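PDB 5WA1: programmed cell death 6-interacting protein from Homo sapiens, which acts in multivesicular body biogenesis, endosomal cargo sorting, membrane repair and cytokinesis, its Bro1 domain, the part present here, binding CHMP4 proteins of ESCRT-III. Local coordinates for residues Tyr174-Lys185 and Val205-Ala216. Numbering follows the deposited sequence.
Sequences YQFASGAFLHIK and VGTLSLIMLAQA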
ATOM      1  N   TYR A 174       1.314   2.991  -4.249  1.00 41.28           N
ATOM      2  CA  TYR A 174       1.652   2.072  -3.161  1.00 41.29           C
ATOM      3  C   TYR A 174       2.444   2.774  -2.069  1.00 36.03           C
ATOM      4  O   TYR A 174       2.220   2.528  -0.880  1.00 38.03           O
ATOM      5  CB  TYR A 174       2.444   0.873  -3.689  1.00 33.97           C
ATOM      6  CG  TYR A 174       1.611  -0.163  -4.397  1.00 33.80           C
ATOM      7  CD1 TYR A 174       0.408  -0.612  -3.856  1.00 38.23           C
ATOM      8  CD2 TYR A 174       2.042  -0.716  -5.604  1.00 39.75           C
ATOM      9  CE1 TYR A 174      -0.356  -1.572  -4.513  1.00 33.56           C
ATOM     10  CE2 TYR A 174       1.287  -1.665  -6.262  1.00 39.68           C
ATOM     11  CZ  TYR A 174       0.087  -2.083  -5.711  1.00 37.69           C
ATOM     12  OH  TYR A 174      -0.671  -3.031  -6.363  1.00 45.92           O
ATOM     13  N   GLN A 175       3.359   3.668  -2.446  1.00 40.42           N
ATOM     14  CA  GLN A 175       4.116   4.396  -1.434  1.00 42.82           C
ATOM     15  C   GLN A 175       3.231   5.394  -0.695  1.00 46.58           C
ATOM     16  O   GLN A 175       3.399   5.602   0.513  1.00 42.44           O
ATOM     17  CB  GLN A 175       5.313   5.091  -2.075  1.00 44.39           C
ATOM     18  CG  GLN A 175       6.405   4.098  -2.490  1.00 41.13           C
ATOM     19  CD  GLN A 175       7.559   4.790  -3.172  1.00 51.28           C
ATOM     20  OE1 GLN A 175       8.560   5.135  -2.536  1.00 44.08           O
ATOM     21  NE2 GLN A 175       7.416   5.027  -4.469  1.00 49.78           N
ATOM     22  N   PHE A 176       2.289   6.021  -1.401  1.00 41.74           N
ATOM     23  CA  PHE A 176       1.314   6.867  -0.723  1.00 39.63           C
ATOM     24  C   PHE A 176       0.476   6.052   0.257  1.00 46.31           C
ATOM     25  O   PHE A 176       0.340   6.424   1.427  1.00 45.29           O
ATOM     26  CB  PHE A 176       0.408   7.571  -1.735  1.00 41.42           C
ATOM     27  CG  PHE A 176      -0.766   8.245  -1.088  1.00 46.37           C
ATOM     28  CD1 PHE A 176      -0.620   9.492  -0.513  1.00 48.90           C
ATOM     29  CD2 PHE A 176      -1.988   7.593  -0.974  1.00 44.83           C
ATOM     30  CE1 PHE A 176      -1.700  10.115   0.132  1.00 44.19           C
ATOM     31  CE2 PHE A 176      -3.063   8.195  -0.329  1.00 46.64           C
ATOM     32  CZ  PHE A 176      -2.914   9.459   0.219  1.00 46.39           C
ATOM     33  N   ALA A 177      -0.099   4.934  -0.204  1.00 40.77           N
ATOM     34  CA  ALA A 177      -0.908   4.105   0.684  1.00 42.37           C
ATOM     35  C   ALA A 177      -0.100   3.647   1.890  1.00 39.10           C
ATOM     36  O   ALA A 177      -0.590   3.688   3.026  1.00 45.52           O
ATOM     37  CB  ALA A 177      -1.473   2.901  -0.073  1.00 36.05           C
ATOM     38  N   SER A 178       1.154   3.250   1.668  1.00 41.10           N
ATOM     39  CA  SER A 178       2.014   2.833   2.771  1.00 41.38           C
ATOM     40  C   SER A 178       2.185   3.948   3.792  1.00 45.83           C
ATOM     41  O   SER A 178       2.110   3.710   5.003  1.00 42.48           O
ATOM     42  CB  SER A 178       3.380   2.396   2.239  1.00 38.93           C
ATOM     43  OG  SER A 178       4.235   2.010   3.318  1.00 39.99           O
ATOM     44  N   GLY A 179       2.440   5.172   3.323  1.00 46.20           N
ATOM     45  CA  GLY A 179       2.628   6.279   4.244  1.00 44.82           C
ATOM     46  C   GLY A 179       1.346   6.701   4.928  1.00 44.81           C
ATOM     47  O   GLY A 179       1.369   7.166   6.075  1.00 46.65           O
ATOM     48  N   ALA A 180       0.210   6.547   4.248  1.00 44.02           N
ATOM     49  CA  ALA A 180      -1.054   6.946   4.856  1.00 43.89           C
ATOM     50  C   ALA A 180      -1.507   5.941   5.909  1.00 48.17           C
ATOM     51  O   ALA A 180      -1.975   6.340   6.978  1.00 47.45           O
ATOM     52  CB  ALA A 180      -2.130   7.125   3.782  1.00 42.90           C
ATOM     53  N   PHE A 181      -1.375   4.635   5.630  1.00 46.31           N
ATOM     54  CA  PHE A 181      -1.650   3.645   6.668  1.00 42.74           C
ATOM     55  C   PHE A 181      -0.720   3.842   7.854  1.00 44.13           C
ATOM     56  O   PHE A 181      -1.132   3.693   9.010  1.00 47.87           O
ATOM     57  CB  PHE A 181      -1.506   2.219   6.123  1.00 38.91           C
ATOM     58  CG  PHE A 181      -2.617   1.799   5.201  1.00 37.00           C
ATOM     59  CD1 PHE A 181      -3.945   1.960   5.562  1.00 35.31           C
ATOM     60  CD2 PHE A 181      -2.322   1.223   3.963  1.00 38.64           C
ATOM     61  CE1 PHE A 181      -4.973   1.563   4.707  1.00 45.39           C
ATOM     62  CE2 PHE A 181      -3.339   0.831   3.103  1.00 39.16           C
ATOM     63  CZ  PHE A 181      -4.665   0.991   3.474  1.00 43.07           C
ATOM     64  N   LEU A 182       0.541   4.193   7.585  1.00 45.16           N
ATOM     65  CA  LEU A 182       1.495   4.404   8.671  1.00 43.62           C
ATOM     66  C   LEU A 182       1.150   5.648   9.477  1.00 52.35           C
ATOM     67  O   LEU A 182       1.324   5.669  10.704  1.00 55.70           O
ATOM     68  CB  LEU A 182       2.909   4.509   8.114  1.00 58.49           C
ATOM     69  CG  LEU A 182       3.987   4.599   9.184  1.00 66.68           C
ATOM     70  CD1 LEU A 182       3.986   3.325  10.013  1.00 65.40           C
ATOM     71  CD2 LEU A 182       5.336   4.835   8.545  1.00 70.90           C
ATOM     72  N   HIS A 183       0.678   6.704   8.810  1.00 53.67           N
ATOM     73  CA  HIS A 183       0.227   7.885   9.544  1.00 46.13           C
ATOM     74  C   HIS A 183      -0.944   7.546  10.457  1.00 57.76           C
ATOM     75  O   HIS A 183      -1.018   8.036  11.590  1.00 62.72           O
ATOM     76  CB  HIS A 183      -0.154   9.004   8.575  1.00 46.71           C
ATOM     77  CG  HIS A 183      -0.354  10.329   9.242  1.00 57.06           C
ATOM     78  ND1 HIS A 183      -1.594  10.913   9.383  1.00 61.35           N
ATOM     79  CD2 HIS A 183       0.531  11.184   9.806  1.00 59.52           C
ATOM     80  CE1 HIS A 183      -1.466  12.069  10.008  1.00 53.67           C
ATOM     81  NE2 HIS A 183      -0.186  12.258  10.277  1.00 61.04           N
ATOM     82  N   ILE A 184      -1.869   6.703   9.988  1.00 50.97           N
ATOM     83  CA  ILE A 184      -2.976   6.292  10.847  1.00 50.63           C
ATOM     84  C   ILE A 184      -2.450   5.517  12.046  1.00 55.05           C
ATOM     85  O   ILE A 184      -2.907   5.714  13.179  1.00 59.65           O
ATOM     86  CB  ILE A 184      -4.007   5.470  10.056  1.00 47.64           C
ATOM     87  CG1 ILE A 184      -4.542   6.276   8.874  1.00 50.40           C
ATOM     88  CG2 ILE A 184      -5.163   5.047  10.961  1.00 46.20           C
ATOM     89  CD1 ILE A 184      -5.499   5.505   8.019  1.00 48.60           C
ATOM     90  N   LYS A 185      -1.483   4.626  11.817  1.00 53.56           N
ATOM     91  CA  LYS A 185      -0.913   3.844  12.912  1.00 54.61           C
ATOM     92  C   LYS A 185      -0.404   4.746  14.032  1.00 63.83           C
ATOM     93  O   LYS A 185      -0.645   4.479  15.218  1.00 64.25           O
ATOM     94  CB  LYS A 185       0.215   2.956  12.386  1.00 53.76           C
ATOM     95  CG  LYS A 185       0.964   2.201  13.478  1.00 63.96           C
ATOM     96  CD  LYS A 185       2.057   1.321  12.907  1.00 68.81           C
ATOM     97  CE  LYS A 185       2.828   0.632  14.019  1.00 74.94           C
ATOM     98  NZ  LYS A 185       4.065  -0.010  13.522  1.00 73.31           N
ATOM     99  N   VAL A 205      -3.199  -1.365  10.584  1.00 48.84           N
ATOM    100  CA  VAL A 205      -2.730  -0.417   9.574  1.00 47.37           C
ATOM    101  C   VAL A 205      -1.212  -0.441   9.475  1.00 48.81           C
ATOM    102  O   VAL A 205      -0.654  -0.141   8.415  1.00 44.12           O
ATOM    103  CB  VAL A 205      -3.256   1.007   9.844  1.00 46.43           C
ATOM    104  CG1 VAL A 205      -4.727   1.119   9.426  1.00 44.75           C
ATOM    105  CG2 VAL A 205      -3.072   1.403  11.303  1.00 46.56           C
ATOM    106  N   GLY A 206      -0.516  -0.807  10.551  1.00 49.72           N
ATOM    107  CA  GLY A 206       0.911  -1.051  10.432  1.00 48.62           C
ATOM    108  C   GLY A 206       1.223  -2.183   9.471  1.00 48.30           C
ATOM    109  O   GLY A 206       2.168  -2.101   8.679  1.00 49.46           O
ATOM    110  N   THR A 207       0.430  -3.257   9.516  1.00 46.50           N
ATOM    111  CA  THR A 207       0.668  -4.361   8.588  1.00 43.84           C
ATOM    112  C   THR A 207       0.304  -3.963   7.162  1.00 40.20           C
ATOM    113  O   THR A 207       1.039  -4.267   6.220  1.00 39.40           O
ATOM    114  CB  THR A 207      -0.106  -5.609   9.019  1.00 46.93           C
ATOM    115  OG1 THR A 207       0.407  -6.075  10.271  1.00 51.16           O
ATOM    116  CG2 THR A 207       0.041  -6.726   7.984  1.00 43.12           C
ATOM    117  N   LEU A 208      -0.827  -3.276   6.985  1.00 41.81           N
ATOM    118  CA  LEU A 208      -1.179  -2.772   5.662  1.00 42.37           C
ATOM    119  C   LEU A 208      -0.097  -1.848   5.119  1.00 34.75           C
ATOM    120  O   LEU A 208       0.188  -1.860   3.918  1.00 35.03           O
ATOM    121  CB  LEU A 208      -2.521  -2.031   5.714  1.00 42.42           C
ATOM    122  CG  LEU A 208      -3.735  -2.903   6.046  1.00 38.36           C
ATOM    123  CD1 LEU A 208      -4.974  -2.031   6.245  1.00 39.64           C
ATOM    124  CD2 LEU A 208      -3.962  -3.911   4.937  1.00 41.14           C
ATOM    125  N   SER A 209       0.489  -1.014   5.979  1.00 41.81           N
ATOM    126  CA  SER A 209       1.551  -0.128   5.515  1.00 40.52           C
ATOM    127  C   SER A 209       2.724  -0.927   4.960  1.00 43.33           C
ATOM    128  O   SER A 209       3.288  -0.586   3.912  1.00 41.27           O
ATOM    129  CB  SER A 209       2.013   0.769   6.661  1.00 41.62           C
ATOM    130  OG  SER A 209       3.095   1.587   6.264  1.00 45.98           O
ATOM    131  N   LEU A 210       3.106  -1.998   5.649  1.00 40.16           N
ATOM    132  CA  LEU A 210       4.208  -2.829   5.165  1.00 36.48           C
ATOM    133  C   LEU A 210       3.843  -3.567   3.882  1.00 37.83           C
ATOM    134  O   LEU A 210       4.684  -3.710   2.980  1.00 38.49           O
ATOM    135  CB  LEU A 210       4.619  -3.800   6.263  1.00 38.59           C
ATOM    136  CG  LEU A 210       5.776  -4.736   5.939  1.00 45.17           C
ATOM    137  CD1 LEU A 210       6.966  -3.965   5.373  1.00 53.97           C
ATOM    138  CD2 LEU A 210       6.150  -5.474   7.210  1.00 45.00           C
ATOM    139  N   ILE A 211       2.603  -4.050   3.766  1.00 38.10           N
ATOM    140  CA  ILE A 211       2.191  -4.724   2.534  1.00 38.56           C
ATOM    141  C   ILE A 211       2.316  -3.780   1.338  1.00 43.06           C
ATOM    142  O   ILE A 211       2.804  -4.163   0.265  1.00 35.53           O
ATOM    143  CB  ILE A 211       0.755  -5.263   2.673  1.00 36.92           C
ATOM    144  CG1 ILE A 211       0.699  -6.386   3.707  1.00 39.23           C
ATOM    145  CG2 ILE A 211       0.219  -5.716   1.307  1.00 36.73           C
ATOM    146  CD1 ILE A 211      -0.723  -6.810   4.082  1.00 39.86           C
ATOM    147  N   MET A 212       1.861  -2.533   1.501  1.00 34.51           N
ATOM    148  CA  MET A 212       1.941  -1.569   0.409  1.00 34.55           C
ATOM    149  C   MET A 212       3.381  -1.206   0.099  1.00 36.00           C
ATOM    150  O   MET A 212       3.740  -0.989  -1.064  1.00 36.89           O
ATOM    151  CB  MET A 212       1.145  -0.304   0.766  1.00 40.74           C
ATOM    152  CG  MET A 212      -0.342  -0.543   0.992  1.00 41.30           C
ATOM    153  SD  MET A 212      -1.157  -1.239  -0.466  1.00 46.80           S
ATOM    154  CE  MET A 212      -2.262  -2.447   0.266  1.00 46.48           C
ATOM    155  N   LEU A 213       4.223  -1.122   1.127  1.00 34.99           N
ATOM    156  CA  LEU A 213       5.632  -0.865   0.876  1.00 40.40           C
ATOM    157  C   LEU A 213       6.273  -2.013   0.101  1.00 41.45           C
ATOM    158  O   LEU A 213       7.061  -1.780  -0.822  1.00 38.35           O
ATOM    159  CB  LEU A 213       6.366  -0.622   2.191  1.00 43.24           C
ATOM    160  CG  LEU A 213       7.770  -0.032   2.043  1.00 44.46           C
ATOM    161  CD1 LEU A 213       7.694   1.429   1.623  1.00 43.37           C
ATOM    162  CD2 LEU A 213       8.547  -0.186   3.339  1.00 47.15           C
ATOM    163  N   ALA A 214       5.941  -3.264   0.459  1.00 39.99           N
ATOM    164  CA  ALA A 214       6.443  -4.421  -0.286  1.00 35.71           C
ATOM    165  C   ALA A 214       6.010  -4.370  -1.740  1.00 41.43           C
ATOM    166  O   ALA A 214       6.784  -4.703  -2.644  1.00 37.34           O
ATOM    167  CB  ALA A 214       5.943  -5.722   0.348  1.00 36.40           C
ATOM    168  N   GLN A 215       4.760  -3.975  -1.989  1.00 37.79           N
ATOM    169  CA  GLN A 215       4.278  -3.973  -3.356  1.00 32.45           C
ATOM    170  C   GLN A 215       4.908  -2.844  -4.150  1.00 40.99           C
ATOM    171  O   GLN A 215       5.176  -3.012  -5.345  1.00 38.97           O
ATOM    172  CB  GLN A 215       2.746  -3.929  -3.365  1.00 42.52           C
ATOM    173  CG  GLN A 215       2.225  -5.262  -2.820  1.00 40.84           C
ATOM    174  CD  GLN A 215       0.715  -5.465  -2.853  1.00 46.15           C
ATOM    175  OE1 GLN A 215       0.260  -6.603  -2.954  1.00 43.79           O
ATOM    176  NE2 GLN A 215      -0.065  -4.386  -2.731  1.00 40.41           N
ATOM    177  N   ALA A 216       5.202  -1.715  -3.496  1.00 39.15           N
ATOM    178  CA  ALA A 216       5.963  -0.662  -4.161  1.00 37.01           C
ATOM    179  C   ALA A 216       7.344  -1.164  -4.575  1.00 38.48           C
ATOM    180  O   ALA A 216       7.784  -0.923  -5.703  1.00 41.59           O
ATOM    181  CB  ALA A 216       6.084   0.559  -3.248  1.00 37.11           C
TER
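S178 and S209 bring their CA atoms nearest each other across the pair, 4.1 Å apart, and each hydroxyl crosses to the other's carbonyl. S209 OG donates to S178 O at 2.7 Å, and S178 OG to S209 O at 2.8 Å. Both OG atoms stand anti to their own backbone N (chi1 179° in S178, 177° in S209), which swings them across the interface. Each carbonyl also keeps its helical bond, to L182 N or L213 N, and the two donors approach from opposite faces of its plane. S178 OG is also hydrogen-bonded to S361 OG, in a loop near the C-terminus.

Aromatic side chains pack to one side of this serine pair. F181 is a knob among V205, L208, S209 and M212: L208 CB rests on one face, off-centre, and M212 CG comes at the edge. M212, turned back at chi2 (-60°), is a knob among Y174, A177, S178 and F181, bringing SD to the Y174 ring edge, 5.0 Å from its centroid, a Met-aromatic contact. Over that ring's face sits Q215 CB, 3.8 Å from the centroid, while Q215 OE1 accepts from I26 N. At the other end, the extended K185 chain lays CD against G206 CA.

This close antiparallel helix pair, whose segment axes approach to 7.6 Å, with reciprocal knobs-into-holes packing, belongs to the buried core of the TPR-like Bro1 domain.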